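Local coordinates for protein pullulanase (Bacillus acidopullulyticus, PDB 2WAN) that hydrolyses the alpha-1,6-glucosidic linkages of pullulan and, probably, the branch points of related starch polysaccharides as a debranching glycoside hydrolase, at residues D681-R684 with N685-G689. Residues are numbered along the deposited sequence; the frame is centred on the assembly and turned at random.
Sequences DNIR and NGLDG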
ATOM      1  N   ASP A 681      -3.671   7.918 -10.357  1.00 10.64           N
ATOM      2  CA  ASP A 681      -3.279   9.322 -10.370  1.00 14.32           C
ATOM      3  C   ASP A 681      -3.152   9.898 -11.787  1.00 14.26           C
ATOM      4  O   ASP A 681      -3.153  11.131 -11.946  1.00 12.46           O
ATOM      5  CB  ASP A 681      -2.037   9.602  -9.492  1.00 13.62           C
ATOM      6  CG  ASP A 681      -0.814   8.764  -9.865  1.00 18.49           C
ATOM      7  OD1 ASP A 681      -0.947   7.655 -10.423  1.00 18.02           O
ATOM      8  OD2 ASP A 681       0.300   9.231  -9.556  1.00 24.02           O
ATOM      9  N   ASN A 682      -3.074   9.040 -12.811  1.00 13.43           N
ATOM     10  CA  ASN A 682      -3.054   9.550 -14.197  1.00 13.81           C
ATOM     11  C   ASN A 682      -4.381  10.217 -14.582  1.00 13.18           C
ATOM     12  O   ASN A 682      -4.397  11.345 -15.103  1.00 14.02           O
ATOM     13  CB  ASN A 682      -2.710   8.460 -15.216  1.00 13.47           C
ATOM     14  CG  ASN A 682      -1.276   7.957 -15.095  1.00 13.56           C
ATOM     15  OD1 ASN A 682      -0.441   8.554 -14.401  1.00 17.25           O
ATOM     16  ND2 ASN A 682      -0.983   6.857 -15.790  1.00 15.59           N
ATOM     17  N   ILE A 683      -5.495   9.528 -14.337  1.00 11.07           N
ATOM     18  CA  ILE A 683      -6.798  10.142 -14.642  1.00 11.67           C
ATOM     19  C   ILE A 683      -7.075  11.359 -13.711  1.00 13.38           C
ATOM     20  O   ILE A 683      -7.626  12.366 -14.153  1.00 13.70           O
ATOM     21  CB  ILE A 683      -7.951   9.097 -14.680  1.00  9.42           C
ATOM     22  CG1 ILE A 683      -9.151   9.645 -15.479  1.00  9.84           C
ATOM     23  CG2 ILE A 683      -8.331   8.619 -13.255  1.00 11.08           C
ATOM     24  CD1 ILE A 683     -10.416   8.705 -15.456  1.00 10.48           C
ATOM     25  N   ARG A 684      -6.664  11.264 -12.445  1.00 11.20           N
ATOM     26  CA  ARG A 684      -6.798  12.353 -11.474  1.00 11.06           C
ATOM     27  C   ARG A 684      -6.088  13.613 -11.975  1.00 12.01           C
ATOM     28  O   ARG A 684      -6.682  14.696 -12.046  1.00 12.36           O
ATOM     29  CB  ARG A 684      -6.193  11.935 -10.125  1.00 11.61           C
ATOM     30  CG  ARG A 684      -6.475  12.917  -8.985  1.00 15.54           C
ATOM     31  CD  ARG A 684      -5.414  12.805  -7.880  1.00 17.83           C
ATOM     32  NE  ARG A 684      -4.087  13.269  -8.333  1.00 16.12           N
ATOM     33  CZ  ARG A 684      -2.914  12.798  -7.902  1.00 21.20           C
ATOM     34  NH1 ARG A 684      -2.834  11.835  -6.987  1.00 22.03           N
ATOM     35  NH2 ARG A 684      -1.798  13.283  -8.411  1.00 17.43           N
ATOM     36  N   ASN A 685      -4.823  13.462 -12.348  1.00 12.24           N
ATOM     37  CA  ASN A 685      -4.067  14.613 -12.873  1.00 11.82           C
ATOM     38  C   ASN A 685      -4.667  15.116 -14.177  1.00 11.34           C
ATOM     39  O   ASN A 685      -4.705  16.329 -14.425  1.00 12.78           O
ATOM     40  CB  ASN A 685      -2.592  14.271 -13.074  1.00 12.41           C
ATOM     41  CG  ASN A 685      -1.811  14.189 -11.760  1.00 12.88           C
ATOM     42  OD1 ASN A 685      -2.119  14.859 -10.772  1.00 15.16           O
ATOM     43  ND2 ASN A 685      -0.765  13.391 -11.774  1.00 16.05           N
ATOM     44  N   GLY A 686      -5.150  14.193 -15.001  1.00 11.70           N
ATOM     45  CA  GLY A 686      -5.805  14.564 -16.252  1.00 12.61           C
ATOM     46  C   GLY A 686      -7.075  15.372 -16.054  1.00 12.87           C
ATOM     47  O   GLY A 686      -7.380  16.252 -16.864  1.00 13.02           O
ATOM     48  N   LEU A 687      -7.818  15.083 -14.976  1.00 11.24           N
ATOM     49  CA  LEU A 687      -9.067  15.775 -14.711  1.00 11.38           C
ATOM     50  C   LEU A 687      -8.933  17.188 -14.167  1.00 11.79           C
ATOM     51  O   LEU A 687      -9.702  18.067 -14.571  1.00 12.28           O
ATOM     52  CB  LEU A 687      -9.993  14.935 -13.801  1.00 10.74           C
ATOM     53  CG  LEU A 687     -10.639  13.752 -14.541  1.00  9.56           C
ATOM     54  CD1 LEU A 687     -11.175  12.726 -13.522  1.00 12.03           C
ATOM     55  CD2 LEU A 687     -11.766  14.249 -15.466  1.00 10.16           C
ATOM     56  N   ASP A 688      -8.002  17.411 -13.239  1.00 13.14           N
ATOM     57  CA  ASP A 688      -7.943  18.731 -12.596  1.00 13.18           C
ATOM     58  C   ASP A 688      -6.557  19.360 -12.462  1.00 15.14           C
ATOM     59  O   ASP A 688      -6.411  20.392 -11.807  1.00 14.94           O
ATOM     60  CB  ASP A 688      -8.706  18.728 -11.256  1.00 14.08           C
ATOM     61  CG  ASP A 688      -7.985  17.971 -10.171  1.00 17.15           C
ATOM     62  OD1 ASP A 688      -6.980  17.301 -10.467  1.00 14.49           O
ATOM     63  OD2 ASP A 688      -8.427  18.066  -9.000  1.00 17.45           O
ATOM     64  N   GLY A 689      -5.565  18.761 -13.116  1.00 14.12           N
ATOM     65  CA  GLY A 689      -4.201  19.313 -13.145  1.00 15.29           C
ATOM     66  C   GLY A 689      -3.254  18.596 -12.206  1.00 16.27           C
ATOM     67  O   GLY A 689      -3.694  17.918 -11.280  1.00 16.09           O
TER
HETATM   68  O   HOH W   1       0.901  12.327  -9.304  1.00 41.88           O
HETATM   69  O   HOH W   2      -4.577  15.956  -9.397  1.00 18.93           O
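Asp681 begins the short helix 681-688 and accepts the backbone N-H of Asn685 on its carbonyl O (N to O 2.9 Å). OD1 of its carboxylate forms a salt bridge with Lys668, and OD2 accepts a hydrogen bond from a water that in turn accepts from Asn685 ND2 and, weakly, from Arg684 NH2. Asn682 O takes the N-H of Gly686 in the next helical turn, while Asn682 ND2 hydrogen-bonds to Asp720 OD2. Ile683 lies alongside Leu687, its CG1 4.2 Å from Leu687 CD1, and Leu687 packs onward against Val766 and Val767 of helix 753-769. Side by side, Arg684 and Asn685 carry the side-chain contact. A bend at chi3 (68°) folds the Arg684 chain back, with Asp681 CB 3.3 Å above one guanidinium face, displaced toward its rim. At the guanidinium edge NH2 donates to Asn685 OD1 (2.9 Å), approaching from above the amide plane; the two flat groups are 72° apart. NE donates to a second water within hydrogen-bonding distance of Gly689 O, and NH1 reaches Tyr731. Replacing Arg684 with an alanine would probably leave Asn685 OD1 without its guanidinium donor and remove the water link to Gly689 O. Gly689 leaves the helix with positive phi, its N-H still bonded to Asn685 O. This is a short alpha-helix following strand 677-679, a beta-strand of the (beta/alpha)8 barrel found in alpha-amylase-family catalytic domains.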